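Local structure of Serine/threonine protein kinase (4ESQ) at residues 5-10 / 67-72; 91-96 / 164-169. The protein is a membrane receptor kinase that probably phosphorylates serine and threonine residues of other proteins, this chain being its extracellular sensor domain. All coordinates share one frame; numbering follows the deposited sequence.

Contact 1 of 2, residues 5-10 / 67-72; sequences VAEERL and YTAING
Glu7 lies against Thr68 and Ala69, where strand 69-76 begins; its stem meets the Ala69 methyl and its carboxylate reaches on to Thr68 CB. Its own CB is 4.1 Å from the Ala69 CB. The next carbon closes in: CG sits beside the backbone N of its own residue (chi1 -75°), 3.7 Å from Ala69 CB, and it also borders the Thr68 hydroxyl. From there the chain runs extended (chi2 178°), carrying CD past the methyl. The carboxylate then divides its contacts. OE1 remains 3.8 Å from Ala69 CB, while OE2 reaches 3.4 Å from Thr68 CB, the two side chains crossing at about a right angle. The small alanine suits this place because a single methyl lets the aliphatic part of a glutamate settle close to the strand.

Just after the 3-10 residues 7-9, Leu10 supplies the buried part of the contact. Its CD1 packs 3.8 Å from Ala69 CB and also touches Ala69 O, and its CB meets Asn71 CB at 3.7 Å. Leu10 also leans on Val90 and Ala92 of the adjoining strand 84-92, so this branched apolar residue bridges two strands. The loop is tethered further by a salt bridge from Arg9 to Glu194 at the C-terminus. Across the contact, Thr68 OG1 makes a weak hydrogen bond to Ala92 O of strand 84-92.

The segment ahead of helix 17-24 is therefore laid against the sheet largely by carbon-to-carbon packing. With Glu7 and Thr68 at the exposed margin, the carboxylate can probably keep its charge, while the leucine takes the buried position.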
loop_
_atom_site.group_PDB
_atom_site.type_symbol
_atom_site.label_atom_id
_atom_site.label_comp_id
_atom_site.label_asym_id
_atom_site.label_seq_id
_atom_site.Cartn_x
_atom_site.Cartn_y
_atom_site.Cartn_z
ATOM N N VAL A 5 10.464 -14.788 7.563
ATOM C CA VAL A 5 11.244 -13.572 7.711
ATOM C C VAL A 5 11.116 -13.066 9.143
ATOM O O VAL A 5 10.014 -13.005 9.690
ATOM C CB VAL A 5 10.771 -12.484 6.733
ATOM C CG1 VAL A 5 11.559 -11.207 6.951
ATOM C CG2 VAL A 5 10.913 -12.971 5.287
ATOM N N ALA A 6 12.245 -12.712 9.753
ATOM C CA ALA A 6 12.243 -12.179 11.116
ATOM C C ALA A 6 11.676 -10.768 11.156
ATOM O O ALA A 6 11.913 -9.975 10.242
ATOM C CB ALA A 6 13.653 -12.171 11.669
ATOM N N GLU A 7 10.948 -10.452 12.222
ATOM C CA GLU A 7 10.379 -9.117 12.395
ATOM C C GLU A 7 11.450 -8.059 12.247
ATOM O O GLU A 7 11.203 -6.980 11.703
ATOM C CB GLU A 7 9.752 -8.957 13.786
ATOM C CG GLU A 7 8.418 -9.648 13.995
ATOM C CD GLU A 7 7.908 -9.480 15.422
ATOM O OE1 GLU A 7 8.186 -8.425 16.041
ATOM O OE2 GLU A 7 7.240 -10.410 15.925
ATOM N N GLU A 8 12.645 -8.366 12.740
ATOM C CA GLU A 8 13.711 -7.375 12.780
ATOM C C GLU A 8 14.340 -7.111 11.414
ATOM O O GLU A 8 15.164 -6.204 11.267
ATOM C CB GLU A 8 14.771 -7.768 13.819
ATOM C CG GLU A 8 15.452 -9.086 13.531
ATOM C CD GLU A 8 14.949 -10.210 14.410
ATOM O OE1 GLU A 8 13.732 -10.260 14.711
ATOM O OE2 GLU A 8 15.784 -11.048 14.800
ATOM N N ARG A 9 13.926 -7.878 10.408
ATOM C CA ARG A 9 14.469 -7.724 9.060
ATOM C C ARG A 9 13.511 -7.012 8.114
ATOM O O ARG A 9 13.814 -6.862 6.935
ATOM C CB ARG A 9 14.854 -9.085 8.475
ATOM C CG ARG A 9 16.178 -9.647 9.023
ATOM C CD ARG A 9 17.393 -8.911 8.468
ATOM N NE ARG A 9 17.522 -9.112 7.025
ATOM C CZ ARG A 9 18.373 -8.454 6.242
ATOM N NH1 ARG A 9 19.187 -7.531 6.753
ATOM N NH2 ARG A 9 18.403 -8.717 4.939
ATOM N N LEU A 10 12.367 -6.567 8.632
ATOM C CA LEU A 10 11.360 -5.942 7.789
ATOM C C LEU A 10 11.884 -4.705 7.057
ATOM O O LEU A 10 11.625 -4.545 5.869
ATOM C CB LEU A 10 10.099 -5.598 8.587
ATOM C CG LEU A 10 9.192 -6.765 8.994
ATOM C CD1 LEU A 10 8.004 -6.270 9.843
ATOM C CD2 LEU A 10 8.687 -7.512 7.775
ATOM N N TYR A 67 -1.180 -10.124 12.598
ATOM C CA TYR A 67 0.105 -9.553 12.219
ATOM C C TYR A 67 0.948 -9.307 13.472
ATOM O O TYR A 67 0.413 -9.044 14.546
ATOM C CB TYR A 67 -0.076 -8.252 11.435
ATOM C CG TYR A 67 -0.360 -7.043 12.296
ATOM C CD1 TYR A 67 -1.661 -6.714 12.657
ATOM C CD2 TYR A 67 0.672 -6.219 12.734
ATOM C CE1 TYR A 67 -1.927 -5.606 13.451
ATOM C CE2 TYR A 67 0.414 -5.103 13.528
ATOM C CZ TYR A 67 -0.890 -4.810 13.883
ATOM O OH TYR A 67 -1.174 -3.703 14.661
ATOM N N THR A 68 2.263 -9.394 13.331
ATOM C CA THR A 68 3.145 -9.232 14.482
ATOM C C THR A 68 3.952 -7.939 14.438
ATOM O O THR A 68 4.379 -7.425 15.481
ATOM C CB THR A 68 4.086 -10.432 14.613
ATOM O OG1 THR A 68 4.869 -10.555 13.420
ATOM C CG2 THR A 68 3.268 -11.706 14.807
ATOM N N ALA A 69 4.166 -7.411 13.235
ATOM C CA ALA A 69 4.985 -6.217 13.086
ATOM C C ALA A 69 4.752 -5.580 11.727
ATOM O O ALA A 69 4.376 -6.253 10.779
ATOM C CB ALA A 69 6.461 -6.552 13.267
ATOM N N ILE A 70 4.966 -4.274 11.651
ATOM C CA ILE A 70 4.849 -3.543 10.387
ATOM C C ILE A 70 6.018 -2.568 10.262
ATOM O O ILE A 70 6.429 -1.939 11.244
ATOM C CB ILE A 70 3.471 -2.807 10.282
ATOM C CG1 ILE A 70 3.369 -1.936 9.017
ATOM C CG2 ILE A 70 3.198 -1.984 11.538
ATOM C CD1 ILE A 70 3.858 -0.482 9.190
ATOM N N ASN A 71 6.572 -2.462 9.058
ATOM C CA ASN A 71 7.592 -1.458 8.793
ATOM C C ASN A 71 7.302 -0.763 7.477
ATOM O O ASN A 71 7.085 -1.418 6.454
ATOM C CB ASN A 71 8.995 -2.079 8.778
ATOM C CG ASN A 71 10.106 -1.041 8.943
ATOM O OD1 ASN A 71 10.640 -0.518 7.964
ATOM N ND2 ASN A 71 10.467 -0.753 10.193
ATOM N N GLY A 72 7.281 0.566 7.499
ATOM C CA GLY A 72 6.956 1.309 6.292
ATOM C C GLY A 72 7.687 2.628 6.143
ATOM O O GLY A 72 8.360 3.091 7.065
#

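Contact 2 of 2, residues 91-96 / 164-169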
loop_
_atom_site.group_PDB
_atom_site.type_symbol
_atom_site.label_atom_id
_atom_site.label_comp_id
_atom_site.label_asym_id
_atom_site.label_seq_id
_atom_site.Cartn_x
_atom_site.Cartn_y
_atom_site.Cartn_z
ATOM N N VAL A 91 4.462 -6.218 6.238
ATOM C CA VAL A 91 3.804 -6.625 7.466
ATOM C C VAL A 91 4.125 -8.091 7.719
ATOM O O VAL A 91 3.889 -8.937 6.850
ATOM C CB VAL A 91 2.279 -6.425 7.379
ATOM C CG1 VAL A 91 1.618 -6.839 8.689
ATOM C CG2 VAL A 91 1.939 -4.961 7.028
ATOM N N ALA A 92 4.676 -8.385 8.893
ATOM C CA ALA A 92 5.038 -9.757 9.244
ATOM C C ALA A 92 3.875 -10.454 9.922
ATOM O O ALA A 92 3.155 -9.849 10.711
ATOM C CB ALA A 92 6.252 -9.777 10.155
ATOM N N PHE A 93 3.712 -11.734 9.603
ATOM C CA PHE A 93 2.734 -12.598 10.245
ATOM C C PHE A 93 3.482 -13.815 10.769
ATOM O O PHE A 93 4.604 -14.067 10.365
ATOM C CB PHE A 93 1.680 -13.037 9.233
ATOM C CG PHE A 93 0.728 -11.943 8.843
ATOM C CD1 PHE A 93 1.083 -10.996 7.895
ATOM C CD2 PHE A 93 -0.525 -11.873 9.429
ATOM C CE1 PHE A 93 0.197 -9.988 7.536
ATOM C CE2 PHE A 93 -1.413 -10.869 9.081
ATOM C CZ PHE A 93 -1.048 -9.920 8.128
ATOM N N PRO A 94 2.865 -14.571 11.683
ATOM C CA PRO A 94 3.564 -15.729 12.250
ATOM C C PRO A 94 3.843 -16.810 11.210
ATOM O O PRO A 94 4.864 -17.492 11.290
ATOM C CB PRO A 94 2.589 -16.249 13.305
ATOM C CG PRO A 94 1.724 -15.088 13.633
ATOM C CD PRO A 94 1.608 -14.274 12.382
ATOM N N THR A 95 2.947 -16.943 10.238
ATOM C CA THR A 95 3.049 -17.978 9.219
ATOM C C THR A 95 2.638 -17.442 7.859
ATOM O O THR A 95 1.953 -16.422 7.763
ATOM C CB THR A 95 2.106 -19.145 9.529
ATOM O OG1 THR A 95 0.760 -18.656 9.587
ATOM C CG2 THR A 95 2.463 -19.785 10.876
ATOM N N ALA A 96 3.060 -18.147 6.816
ATOM C CA ALA A 96 2.596 -17.896 5.459
ATOM C C ALA A 96 1.073 -17.974 5.374
ATOM O O ALA A 96 0.447 -17.145 4.730
ATOM C CB ALA A 96 3.233 -18.886 4.496
ATOM N N ASN A 164 5.998 -15.193 4.924
ATOM C CA ASN A 164 5.072 -14.736 5.959
ATOM C C ASN A 164 4.867 -13.223 5.935
ATOM O O ASN A 164 4.437 -12.637 6.933
ATOM C CB ASN A 164 5.588 -15.128 7.345
ATOM C CG ASN A 164 6.941 -14.519 7.644
ATOM O OD1 ASN A 164 7.838 -14.535 6.800
ATOM N ND2 ASN A 164 7.090 -13.960 8.837
ATOM N N VAL A 165 5.184 -12.593 4.808
ATOM C CA VAL A 165 5.188 -11.132 4.747
ATOM C C VAL A 165 4.179 -10.614 3.734
ATOM O O VAL A 165 4.171 -11.045 2.586
ATOM C CB VAL A 165 6.583 -10.587 4.364
ATOM C CG1 VAL A 165 6.562 -9.054 4.214
ATOM C CG2 VAL A 165 7.613 -11.012 5.385
ATOM N N VAL A 166 3.327 -9.694 4.173
ATOM C CA VAL A 166 2.424 -8.991 3.271
ATOM C C VAL A 166 3.051 -7.670 2.826
ATOM O O VAL A 166 3.610 -6.931 3.632
ATOM C CB VAL A 166 1.066 -8.718 3.936
ATOM C CG1 VAL A 166 0.238 -7.754 3.064
ATOM C CG2 VAL A 166 0.321 -10.032 4.172
ATOM N N VAL A 167 2.977 -7.400 1.534
ATOM C CA VAL A 167 3.556 -6.203 0.952
ATOM C C VAL A 167 2.379 -5.289 0.631
ATOM O O VAL A 167 1.436 -5.709 -0.031
ATOM C CB VAL A 167 4.331 -6.567 -0.316
ATOM C CG1 VAL A 167 4.926 -5.328 -0.974
ATOM C CG2 VAL A 167 5.426 -7.561 0.039
ATOM N N ASP A 168 2.421 -4.051 1.121
ATOM C CA ASP A 168 1.255 -3.173 1.061
ATOM C C ASP A 168 1.699 -1.802 0.586
ATOM O O ASP A 168 2.371 -1.085 1.326
ATOM C CB ASP A 168 0.639 -3.077 2.465
ATOM C CG ASP A 168 -0.805 -2.610 2.458
ATOM O OD1 ASP A 168 -1.336 -2.307 1.375
ATOM O OD2 ASP A 168 -1.410 -2.549 3.558
ATOM N N VAL A 169 1.328 -1.443 -0.641
ATOM C CA VAL A 169 1.884 -0.255 -1.304
ATOM C C VAL A 169 0.832 0.692 -1.889
ATOM O O VAL A 169 -0.137 0.259 -2.518
ATOM C CB VAL A 169 2.826 -0.684 -2.442
ATOM C CG1 VAL A 169 3.394 0.535 -3.170
ATOM C CG2 VAL A 169 3.955 -1.579 -1.902
#
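Asn164 grips Phe93 twice, once through its main chain and once through its side chain. The backbone N of Phe93 donates to Asn164 O at 2.9 Å. In return the amide ND2 of Asn164 donates to Phe93 O at 2.9 Å, a nearly straight bond (166°) with the acceptor lying only 3° out of the amide plane. The side chain can turn back in this way because chi1 of 60° sets CG between its own backbone N and carbonyl carbon. An asparagine suits the site, since its carboxamide pairs like a piece of backbone just where the regular strand pairing has ended. The other end of that amide is used as well: OD1 accepts from Val5 N.

Beyond this clamp, Val91 and Val166 form an antiparallel hydrogen-bonded pair with two bonds of 2.8 Å, N of each to O of the other, and Ala92 with Val165 makes the next, non-hydrogen-bonded pair. These strands, 84-92 and 165-173, are neighbours inside the antiparallel sheet of this PknH-like extracellular domain, and Asn164 stands in the short turn that joins strand 154-162 to 165-173.

On the sheet face bearing Val91 and Val166, the Phe93 ring meets Val166 obliquely, CE1 3.4 Å from Val166 CG2, while Asn164 O stands at the ring edge. Helix 96-111 backs this packing, with Ala99 touching both Phe93 and Val166 and Phe102 adding to the ring's surroundings; apolar side chains suit a face covered in this way. Thr95, whose short hydroxyl side chain suits an N-cap, starts that helix, OG1 accepting from Lys98 N.

Overall arrangement
Contacts 1 and 2 adjoin, their centres about 8 Å apart, and lie on three strands that are neighbours across one sheet: contact 1 sets the N-terminal segment on 69-76, and contact 2 pairs 84-92 with 165-173. Two probable hydrogen bonds tie them directly. Thr68 N, just before strand 69-76, lies 2.8 Å from Ala92 O, linking it to strand 84-92, and Val5 N lies 2.7 Å from Asn164 OD1, which ties the beginning of segment 5-10 to contact 2. Packing adds to this, with Val91 CG1 3.5 Å from Ala69 O. A terbium ion lies about 11 Å from the Ile70 side chain, too far for Ile70 to be one of its ligands.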